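Local coordinates for kinesin-like protein KIF19 (Mus musculus, PDB 5GSZ) that walks towards microtubule plus ends using ATP and depolymerizes microtubules at ciliary tips to regulate the length of motile cilia, here as its motor domain with bound Mg-ADP, at residues Val69-Thr74 with Gln82-Ser87; Lys110-Thr113 with His119-Gly122; Arg126-Leu131 with Leu246-Leu251. All blocks are in the same frame, centred on the assembly; numbering follows the deposited sequence.

Contact 1 of 3, residues Val69-Thr74 with Gln82-Ser87; sequences VAFDFT and QATTKS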
loop_
_atom_site.group_PDB
_atom_site.type_symbol
_atom_site.label_atom_id
_atom_site.label_comp_id
_atom_site.label_asym_id
_atom_site.label_seq_id
_atom_site.Cartn_x
_atom_site.Cartn_y
_atom_site.Cartn_z
ATOM N N VAL A 69 3.657 -6.882 -13.122
ATOM C CA VAL A 69 4.998 -7.352 -12.807
ATOM C C VAL A 69 4.898 -8.341 -11.659
ATOM O O VAL A 69 3.985 -8.267 -10.829
ATOM C CB VAL A 69 5.938 -6.162 -12.484
ATOM C CG1 VAL A 69 5.426 -5.379 -11.301
ATOM C CG2 VAL A 69 7.385 -6.633 -12.279
ATOM N N ALA A 70 5.835 -9.282 -11.624
ATOM C CA ALA A 70 5.874 -10.314 -10.601
ATOM C C ALA A 70 7.248 -10.318 -9.944
ATOM O O ALA A 70 8.241 -9.922 -10.561
ATOM C CB ALA A 70 5.563 -11.680 -11.205
ATOM N N PHE A 71 7.297 -10.749 -8.679
ATOM C CA PHE A 71 8.557 -10.854 -7.948
ATOM C C PHE A 71 8.499 -12.054 -7.016
ATOM O O PHE A 71 7.508 -12.222 -6.302
ATOM C CB PHE A 71 8.855 -9.609 -7.093
ATOM C CG PHE A 71 8.665 -8.288 -7.792
ATOM C CD1 PHE A 71 9.612 -7.800 -8.666
ATOM C CD2 PHE A 71 7.544 -7.495 -7.512
ATOM C CE1 PHE A 71 9.435 -6.557 -9.284
ATOM C CE2 PHE A 71 7.357 -6.252 -8.118
ATOM C CZ PHE A 71 8.299 -5.780 -9.003
ATOM N N ASP A 72 9.568 -12.855 -6.986
ATOM C CA ASP A 72 9.780 -13.837 -5.922
ATOM C C ASP A 72 11.132 -13.574 -5.260
ATOM O O ASP A 72 11.766 -12.544 -5.505
ATOM C CB ASP A 72 9.660 -15.278 -6.442
ATOM C CG ASP A 72 10.748 -15.661 -7.440
ATOM O OD1 ASP A 72 11.825 -15.012 -7.486
ATOM O OD2 ASP A 72 10.518 -16.646 -8.176
ATOM N N PHE A 73 11.591 -14.542 -4.448
ATOM C CA PHE A 73 12.780 -14.359 -3.610
ATOM C C PHE A 73 14.002 -13.882 -4.386
ATOM O O PHE A 73 14.967 -13.412 -3.777
ATOM C CB PHE A 73 13.148 -15.661 -2.895
ATOM C CG PHE A 73 13.573 -16.766 -3.828
ATOM C CD1 PHE A 73 12.643 -17.385 -4.655
ATOM C CD2 PHE A 73 14.904 -17.165 -3.901
ATOM C CE1 PHE A 73 13.021 -18.397 -5.517
ATOM C CE2 PHE A 73 15.291 -18.181 -4.761
ATOM C CZ PHE A 73 14.342 -18.795 -5.569
ATOM N N THR A 74 13.995 -13.999 -5.713
ATOM C CA THR A 74 15.130 -13.516 -6.489
ATOM C C THR A 74 15.204 -11.993 -6.499
ATOM O O THR A 74 16.306 -11.433 -6.538
ATOM C CB THR A 74 15.062 -14.043 -7.919
ATOM O OG1 THR A 74 13.846 -13.602 -8.535
ATOM C CG2 THR A 74 15.093 -15.554 -7.908
ATOM N N GLN A 82 12.519 -0.220 -8.141
ATOM C CA GLN A 82 12.681 0.244 -9.515
ATOM C C GLN A 82 11.458 -0.109 -10.354
ATOM O O GLN A 82 11.002 0.694 -11.173
ATOM C CB GLN A 82 13.938 -0.361 -10.142
ATOM C CG GLN A 82 15.284 -0.112 -9.447
ATOM C CD GLN A 82 15.886 1.254 -9.719
ATOM O OE1 GLN A 82 15.489 1.945 -10.653
ATOM N NE2 GLN A 82 16.884 1.628 -8.922
ATOM N N ALA A 83 10.899 -1.291 -10.144
ATOM C CA ALA A 83 9.806 -1.747 -10.983
ATOM C C ALA A 83 8.453 -1.212 -10.555
ATOM O O ALA A 83 7.479 -1.379 -11.297
ATOM C CB ALA A 83 9.753 -3.273 -10.989
ATOM N N THR A 84 8.341 -0.597 -9.385
ATOM C CA THR A 84 7.008 -0.247 -8.909
ATOM C C THR A 84 6.791 1.250 -8.763
ATOM O O THR A 84 5.819 1.780 -9.327
ATOM C CB THR A 84 6.692 -0.950 -7.572
ATOM O OG1 THR A 84 7.729 -0.683 -6.628
ATOM C CG2 THR A 84 6.572 -2.430 -7.782
ATOM N N THR A 85 7.657 1.953 -8.014
ATOM C CA THR A 85 7.364 3.323 -7.633
ATOM C C THR A 85 8.376 4.360 -8.105
ATOM O O THR A 85 8.076 5.552 -8.030
ATOM C CB THR A 85 7.215 3.429 -6.105
ATOM O OG1 THR A 85 8.449 3.098 -5.474
ATOM C CG2 THR A 85 6.194 2.463 -5.618
ATOM N N LYS A 86 9.557 3.963 -8.580
ATOM C CA LYS A 86 10.548 4.953 -8.995
ATOM C C LYS A 86 9.959 5.937 -10.003
ATOM O O LYS A 86 10.122 7.159 -9.875
ATOM C CB LYS A 86 11.775 4.252 -9.584
ATOM C CG LYS A 86 12.915 5.186 -9.943
ATOM C CD LYS A 86 13.874 4.495 -10.878
ATOM C CE LYS A 86 14.969 5.414 -11.401
ATOM N NZ LYS A 86 15.939 5.810 -10.345
ATOM N N SER A 87 9.244 5.418 -11.006
ATOM C CA SER A 87 8.710 6.234 -12.087
ATOM C C SER A 87 7.569 7.137 -11.651
ATOM O O SER A 87 7.146 7.983 -12.441
ATOM C CB SER A 87 8.227 5.344 -13.224
ATOM O OG SER A 87 7.020 4.671 -12.886
#
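The apolar part of this contact centres on the ring of Phe-71, whose far end meets Ala-83 on the helix. CZ of Phe-71 comes to 3.5 Å from CB of Ala-83, and that methyl sits at the ring edge, close to the ring plane, instead of over a face. A second methyl, CG2 of Thr-84, approaches the same end of the ring obliquely, 3.9 Å from CE2 of Phe-71. With CG anti to its own carbonyl carbon (chi1 -47°), the phenyl group extends from the strand towards the helix, and its length suits it to span the space between them. Val-69, two positions back and so on the same side of the strand, adds a more distant touch, its CG2 lying 4.3 Å from CB of Ala-83.

Strand 69-71 is an outermost strand of the central kinesin sheet, and helix 77-84 opens the helical connection to the parallel strand 97-103, a beta-alpha-beta crossover. Met-13 and Ala-15 of strand 12-18 extend the apolar layer beneath Val-69, Phe-71 and Thr-84.

No hydrogen bond crosses between the two segments. OG1 of Thr-84 bonds to the carbonyl O of Val-80, one turn back, while CG2 of Thr-84 faces the Phe-71 ring; a threonine can serve both. Where the strand ends, Asp-72 makes an Asx turn: its OD1 accepts the backbone N of Thr-74 at 3.0 Å and also bonds OG1 of the same threonine at 2.7 Å.

Contact 2 of 3, residues Lys110-Thr113 with His119-Gly122; sequences KTYT and HEPG. With MG (magnesium ion), chain C; ADP (adenosine-5'-diphosphate), chain B.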
loop_
_atom_site.group_PDB
_atom_site.type_symbol
_atom_site.label_atom_id
_atom_site.label_comp_id
_atom_site.label_asym_id
_atom_site.label_seq_id
_atom_site.Cartn_x
_atom_site.Cartn_y
_atom_site.Cartn_z
ATOM N N LYS A 110 3.878 -7.181 3.476
ATOM C CA LYS A 110 3.525 -5.768 3.319
ATOM C C LYS A 110 4.535 -4.827 3.992
ATOM O O LYS A 110 5.178 -4.007 3.325
ATOM C CB LYS A 110 2.106 -5.541 3.846
ATOM C CG LYS A 110 1.035 -6.247 3.009
ATOM C CD LYS A 110 -0.370 -5.902 3.464
ATOM C CE LYS A 110 -0.554 -6.140 4.959
ATOM N NZ LYS A 110 -0.371 -7.553 5.400
ATOM N N THR A 111 4.694 -4.926 5.316
ATOM C CA THR A 111 5.623 -4.020 5.988
ATOM C C THR A 111 7.055 -4.188 5.473
ATOM O O THR A 111 7.802 -3.211 5.396
ATOM C CB THR A 111 5.555 -4.222 7.504
ATOM O OG1 THR A 111 4.201 -4.113 7.949
ATOM C CG2 THR A 111 6.361 -3.172 8.227
ATOM N N TYR A 112 7.447 -5.400 5.071
ATOM C CA TYR A 112 8.778 -5.577 4.506
ATOM C C TYR A 112 8.938 -4.812 3.192
ATOM O O TYR A 112 9.960 -4.151 2.973
ATOM C CB TYR A 112 9.083 -7.067 4.313
ATOM C CG TYR A 112 10.459 -7.349 3.734
ATOM C CD1 TYR A 112 11.576 -7.443 4.558
ATOM C CD2 TYR A 112 10.644 -7.502 2.359
ATOM C CE1 TYR A 112 12.839 -7.701 4.036
ATOM C CE2 TYR A 112 11.898 -7.751 1.828
ATOM C CZ TYR A 112 12.994 -7.850 2.679
ATOM O OH TYR A 112 14.239 -8.099 2.167
ATOM N N THR A 113 7.948 -4.918 2.291
ATOM C CA THR A 113 7.998 -4.183 1.027
ATOM C C THR A 113 8.037 -2.672 1.247
ATOM O O THR A 113 8.801 -1.974 0.572
ATOM C CB THR A 113 6.803 -4.544 0.142
ATOM O OG1 THR A 113 7.027 -5.808 -0.482
ATOM C CG2 THR A 113 6.581 -3.480 -0.959
ATOM N N HIS A 119 18.993 -3.372 7.499
ATOM C CA HIS A 119 19.892 -3.956 6.510
ATOM C C HIS A 119 19.268 -3.967 5.116
ATOM O O HIS A 119 20.005 -3.959 4.124
ATOM C CB HIS A 119 20.310 -5.373 6.933
ATOM N N GLU A 120 17.928 -3.957 5.006
ATOM C CA GLU A 120 17.244 -4.110 3.712
ATOM C C GLU A 120 16.035 -3.187 3.605
ATOM O O GLU A 120 14.878 -3.626 3.667
ATOM C CB GLU A 120 16.829 -5.568 3.475
ATOM C CG GLU A 120 17.969 -6.472 3.035
ATOM C CD GLU A 120 18.316 -6.341 1.543
ATOM O OE1 GLU A 120 17.763 -5.443 0.882
ATOM O OE2 GLU A 120 19.146 -7.143 1.060
ATOM N N PRO A 121 16.276 -1.895 3.401
ATOM C CA PRO A 121 15.181 -0.913 3.433
ATOM C C PRO A 121 14.194 -1.096 2.295
ATOM O O PRO A 121 14.505 -1.660 1.243
ATOM C CB PRO A 121 15.915 0.426 3.303
ATOM C CG PRO A 121 17.331 0.133 3.690
ATOM C CD PRO A 121 17.584 -1.255 3.230
ATOM N N GLY A 122 12.990 -0.570 2.499
ATOM C CA GLY A 122 11.953 -0.731 1.495
ATOM C C GLY A 122 11.601 0.481 0.649
ATOM O O GLY A 122 12.454 1.311 0.319
HETATM MG MG MG C . 2.616 -5.352 8.689
HETATM P PB ADP B . 2.955 -8.153 6.774
HETATM O O1B ADP B . 3.526 -6.759 6.896
HETATM O O2B ADP B . 2.210 -8.319 5.470
HETATM O O3B ADP B . 2.271 -8.657 8.016
HETATM P PA ADP B . 5.670 -8.665 7.242
HETATM O O1A ADP B . 6.510 -8.156 6.112
HETATM O O2A ADP B . 5.409 -7.830 8.471
HETATM O O3A ADP B . 4.230 -9.140 6.666
HETATM O "O5'" ADP B . 6.300 -10.003 7.861
HETATM C "C5'" ADP B . 6.880 -11.045 7.095
HETATM C "C4'" ADP B . 8.132 -11.485 7.824
HETATM O "O4'" ADP B . 8.976 -12.081 6.849
HETATM C "C3'" ADP B . 8.866 -10.260 8.301
HETATM O "O3'" ADP B . 9.731 -10.703 9.348
HETATM C "C2'" ADP B . 9.660 -9.822 7.090
HETATM O "O2'" ADP B . 10.912 -9.242 7.481
HETATM C "C1'" ADP B . 9.898 -11.123 6.331
HETATM N N9 ADP B . 9.665 -10.974 4.872
HETATM C C8 ADP B . 8.507 -10.615 4.276
HETATM N N7 ADP B . 8.616 -10.582 2.920
HETATM C C5 ADP B . 9.884 -10.926 2.636
HETATM C C6 ADP B . 10.672 -11.070 1.407
HETATM N N6 ADP B . 10.106 -10.847 0.193
HETATM N N1 ADP B . 11.965 -11.434 1.542
HETATM C C2 ADP B . 12.519 -11.668 2.742
HETATM N N3 ADP B . 11.863 -11.536 3.908
HETATM C C4 ADP B . 10.567 -11.179 3.917
HETATM O O HOH W 1 1.198 -4.666 7.136
HETATM O O HOH W 2 3.986 -6.337 9.618
HETATM O O HOH W 3 1.315 -7.194 9.364
HETATM O O HOH W 4 2.702 -4.133 10.364
#
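Direct contact between the helix and the loop is slight and mostly van der Waals. OH of Tyr-112 reaches CB of Glu-120 at 3.9 Å, the two side chains meeting at a slant, while the backbone of Gly-122 passes the carboxyl end of the helix. There CA of Gly-122 makes a CA-H...O contact of 3.5 Å with the carbonyl O of Thr-113; a beta carbon would point at this helix end, so glycine suits the place.

Face-on cover of the nucleotide comes from the same tyrosine. Its chi1 of -180° carries the ring away from the helix and lays one face against the adenine, with C4 of ADP 3.8 Å above the plane of the Tyr-112 ring, over its centre. Cutting the side chain back to an alanine is likely to leave that side of the adenine without its aromatic cover and CB of Glu-120 without the hydroxyl it touches.

Hydrogen bonds and metal coordination hold the phosphates, in the manner of a P-loop (Walker A). Lys-110 grips one beta-phosphate oxygen twice, through its backbone N and through NZ, which is 2.7 Å from O2B of ADP; the bends late in its chain curl the ammonium group back to the phosphate, and NZ also bonds to the carbonyl O of Gly-104. The backbone N of Thr-111 donates almost straight (171°) to O1B of ADP, that of Tyr-112 donates to O1A, and OG1 of Thr-111 binds the magnesium at 2.1 Å. ADP O1B and four waters complete six ligands around the metal.

Helix 110-114 rests against strand 315-323, where OG1 of Thr-113 bonds to His-322. Gly-122 occupies the N-cap position of helix 123-136, so the loop carries the chain straight from the nucleotide-binding helix into the next one.

Contact 3 of 3, residues Arg126-Leu131 with Leu246-Leu251; sequences RTLNDL and LFMIDL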
loop_
_atom_site.group_PDB
_atom_site.type_symbol
_atom_site.label_atom_id
_atom_site.label_comp_id
_atom_site.label_asym_id
_atom_site.label_seq_id
_atom_site.Cartn_x
_atom_site.Cartn_y
_atom_site.Cartn_z
ATOM N N ARG A 126 13.572 4.464 -0.191
ATOM C CA ARG A 126 14.062 4.493 -1.569
ATOM C C ARG A 126 13.343 5.567 -2.363
ATOM O O ARG A 126 13.957 6.289 -3.156
ATOM C CB ARG A 126 13.901 3.120 -2.238
ATOM C CG ARG A 126 14.865 2.092 -1.693
ATOM C CD ARG A 126 14.562 0.667 -2.093
ATOM N NE ARG A 126 15.833 -0.050 -2.181
ATOM C CZ ARG A 126 16.487 -0.606 -1.162
ATOM N NH1 ARG A 126 15.993 -0.578 0.067
ATOM N NH2 ARG A 126 17.650 -1.195 -1.366
ATOM N N THR A 127 12.048 5.722 -2.120
ATOM C CA THR A 127 11.281 6.740 -2.817
ATOM C C THR A 127 11.594 8.136 -2.298
ATOM O O THR A 127 11.747 9.068 -3.097
ATOM C CB THR A 127 9.792 6.438 -2.694
ATOM O OG1 THR A 127 9.577 5.051 -2.973
ATOM C CG2 THR A 127 8.996 7.266 -3.682
ATOM N N LEU A 128 11.679 8.310 -0.973
ATOM C CA LEU A 128 12.094 9.609 -0.446
ATOM C C LEU A 128 13.443 10.019 -1.003
ATOM O O LEU A 128 13.710 11.212 -1.195
ATOM C CB LEU A 128 12.131 9.602 1.083
ATOM C CG LEU A 128 10.824 9.753 1.876
ATOM C CD1 LEU A 128 9.856 8.606 1.813
ATOM C CD2 LEU A 128 11.125 10.061 3.322
ATOM N N ASN A 129 14.282 9.044 -1.322
ATOM C CA ASN A 129 15.657 9.320 -1.699
ATOM C C ASN A 129 15.751 9.822 -3.134
ATOM O O ASN A 129 16.359 10.860 -3.403
ATOM C CB ASN A 129 16.468 8.052 -1.497
ATOM C CG ASN A 129 17.860 8.332 -1.067
ATOM O OD1 ASN A 129 18.679 8.866 -1.829
ATOM N ND2 ASN A 129 18.132 8.044 0.193
ATOM N N ASP A 130 15.150 9.100 -4.069
ATOM C CA ASP A 130 15.098 9.603 -5.429
ATOM C C ASP A 130 14.268 10.871 -5.535
ATOM O O ASP A 130 14.348 11.588 -6.542
ATOM C CB ASP A 130 14.524 8.541 -6.356
ATOM C CG ASP A 130 15.547 7.548 -6.792
ATOM O OD1 ASP A 130 16.748 7.793 -6.523
ATOM O OD2 ASP A 130 15.145 6.553 -7.429
ATOM N N LEU A 131 13.462 11.152 -4.526
ATOM C CA LEU A 131 12.669 12.362 -4.558
ATOM C C LEU A 131 13.560 13.580 -4.355
ATOM O O LEU A 131 13.473 14.561 -5.101
ATOM C CB LEU A 131 11.585 12.257 -3.495
ATOM C CG LEU A 131 10.385 13.152 -3.691
ATOM C CD1 LEU A 131 9.143 12.400 -3.245
ATOM C CD2 LEU A 131 10.592 14.403 -2.863
ATOM N N LEU A 246 2.133 12.353 -2.805
ATOM C CA LEU A 246 2.395 10.923 -2.860
ATOM C C LEU A 246 1.896 10.278 -1.573
ATOM O O LEU A 246 2.123 10.804 -0.482
ATOM C CB LEU A 246 3.888 10.633 -3.068
ATOM C CG LEU A 246 4.279 9.153 -2.891
ATOM C CD1 LEU A 246 3.600 8.240 -3.922
ATOM C CD2 LEU A 246 5.776 8.942 -2.888
ATOM N N PHE A 247 1.195 9.156 -1.709
ATOM C CA PHE A 247 0.712 8.375 -0.578
ATOM C C PHE A 247 1.311 6.986 -0.641
ATOM O O PHE A 247 1.232 6.327 -1.683
ATOM C CB PHE A 247 -0.806 8.249 -0.576
ATOM C CG PHE A 247 -1.513 9.446 -0.042
ATOM C CD1 PHE A 247 -1.688 9.607 1.316
ATOM C CD2 PHE A 247 -2.028 10.402 -0.896
ATOM C CE1 PHE A 247 -2.357 10.708 1.803
ATOM C CE2 PHE A 247 -2.696 11.494 -0.401
ATOM C CZ PHE A 247 -2.858 11.645 0.941
ATOM N N MET A 248 1.891 6.539 0.475
ATOM C CA MET A 248 2.534 5.227 0.548
ATOM C C MET A 248 1.929 4.465 1.718
ATOM O O MET A 248 2.126 4.836 2.882
ATOM C CB MET A 248 4.052 5.360 0.671
ATOM C CG MET A 248 4.680 5.819 -0.634
ATOM S SD MET A 248 6.488 5.946 -0.649
ATOM C CE MET A 248 6.736 7.346 0.434
ATOM N N ILE A 249 1.186 3.406 1.411
ATOM C CA ILE A 249 0.277 2.807 2.374
ATOM C C ILE A 249 0.654 1.357 2.626
ATOM O O ILE A 249 0.824 0.573 1.684
ATOM C CB ILE A 249 -1.178 2.932 1.911
ATOM C CG1 ILE A 249 -1.515 4.419 1.769
ATOM C CG2 ILE A 249 -2.101 2.231 2.914
ATOM C CD1 ILE A 249 -2.721 4.695 0.910
ATOM N N ASP A 250 0.791 1.024 3.915
ATOM C CA ASP A 250 0.902 -0.331 4.435
ATOM C C ASP A 250 -0.471 -0.716 4.984
ATOM O O ASP A 250 -0.823 -0.343 6.102
ATOM C CB ASP A 250 1.972 -0.379 5.516
ATOM C CG ASP A 250 2.270 -1.800 5.994
ATOM O OD1 ASP A 250 1.912 -2.769 5.292
ATOM O OD2 ASP A 250 2.872 -1.945 7.079
ATOM N N LEU A 251 -1.241 -1.470 4.206
ATOM C CA LEU A 251 -2.643 -1.706 4.529
ATOM C C LEU A 251 -2.803 -2.644 5.722
ATOM O O LEU A 251 -1.860 -3.284 6.198
ATOM C CB LEU A 251 -3.396 -2.310 3.345
ATOM C CG LEU A 251 -3.708 -1.423 2.153
ATOM C CD1 LEU A 251 -4.388 -2.202 1.054
ATOM C CD2 LEU A 251 -4.582 -0.299 2.611
#
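Met-248 reaches from the strand to two residues of the helix with different parts of its side chain. SD of Met-248 lies 3.9 Å from CB of Thr-127, the two side chains running past each other in opposite directions. Beyond the sulfur, the bend at chi3 (-69°) turns the CE methyl of Met-248 to CD1 of Leu-128, 3.6 Å away. Two residues earlier on the same face of the strand, CD2 of Leu-246 meets CG2 of Thr-127 at 3.7 Å. Long, flexible methionine suits this span, since the axes of helix 126-131 and strand 246-250 remain 11.5 Å apart.

Threonine serves here because its two branches have separate tasks. CG2 stands anti to the backbone N and faces Leu-246, while OG1 bonds back to the carbonyl O of Ile-123, one turn earlier, which satisfies the hydroxyl in a buried setting. Behind this shell, Ile-89 of helix 89-93 touches Thr-127, Val-92 of the same helix touches Leu-246, and Leu-224 of strand 220-232 lies against Met-248.

The segment 126-131 runs nearly antiparallel (163°) to strand residues 246-250, and helix 123-136 lies on one face of the central sheet. Strand 242-250 lies between the parallel strand 97-103 and the antiparallel strand 220-232, and its alternate residues Phe-247 and Ile-249 turn to helix 302-307 on the other face, giving the layered core of the kinesin motor domain.

Overall arrangement
The three contacts lie close together in the motor domain, their centres about 12 to 14 Å apart. Contact 2 includes part of the Mg-ADP site, through Lys-110, Thr-111 and Tyr-112, and contact 3 reaches it through the strand: OD2 of Asp-250, at the start of the DLAG sequence of kinesin switch II, lies 2.7 Å from OG1 of the magnesium ligand Thr-111, a probable hydrogen bond. Met-248, farther back, has its side chain about 13 Å from the magnesium ion. Contacts 1 and 3 reach the same sheet and are tied by a salt bridge, Lys-86 NZ to Asp-130 OD2 at 3.1 Å. Contact 1 does not touch contact 2, although the Phe-71 side chain comes within about 7 Å of ADP.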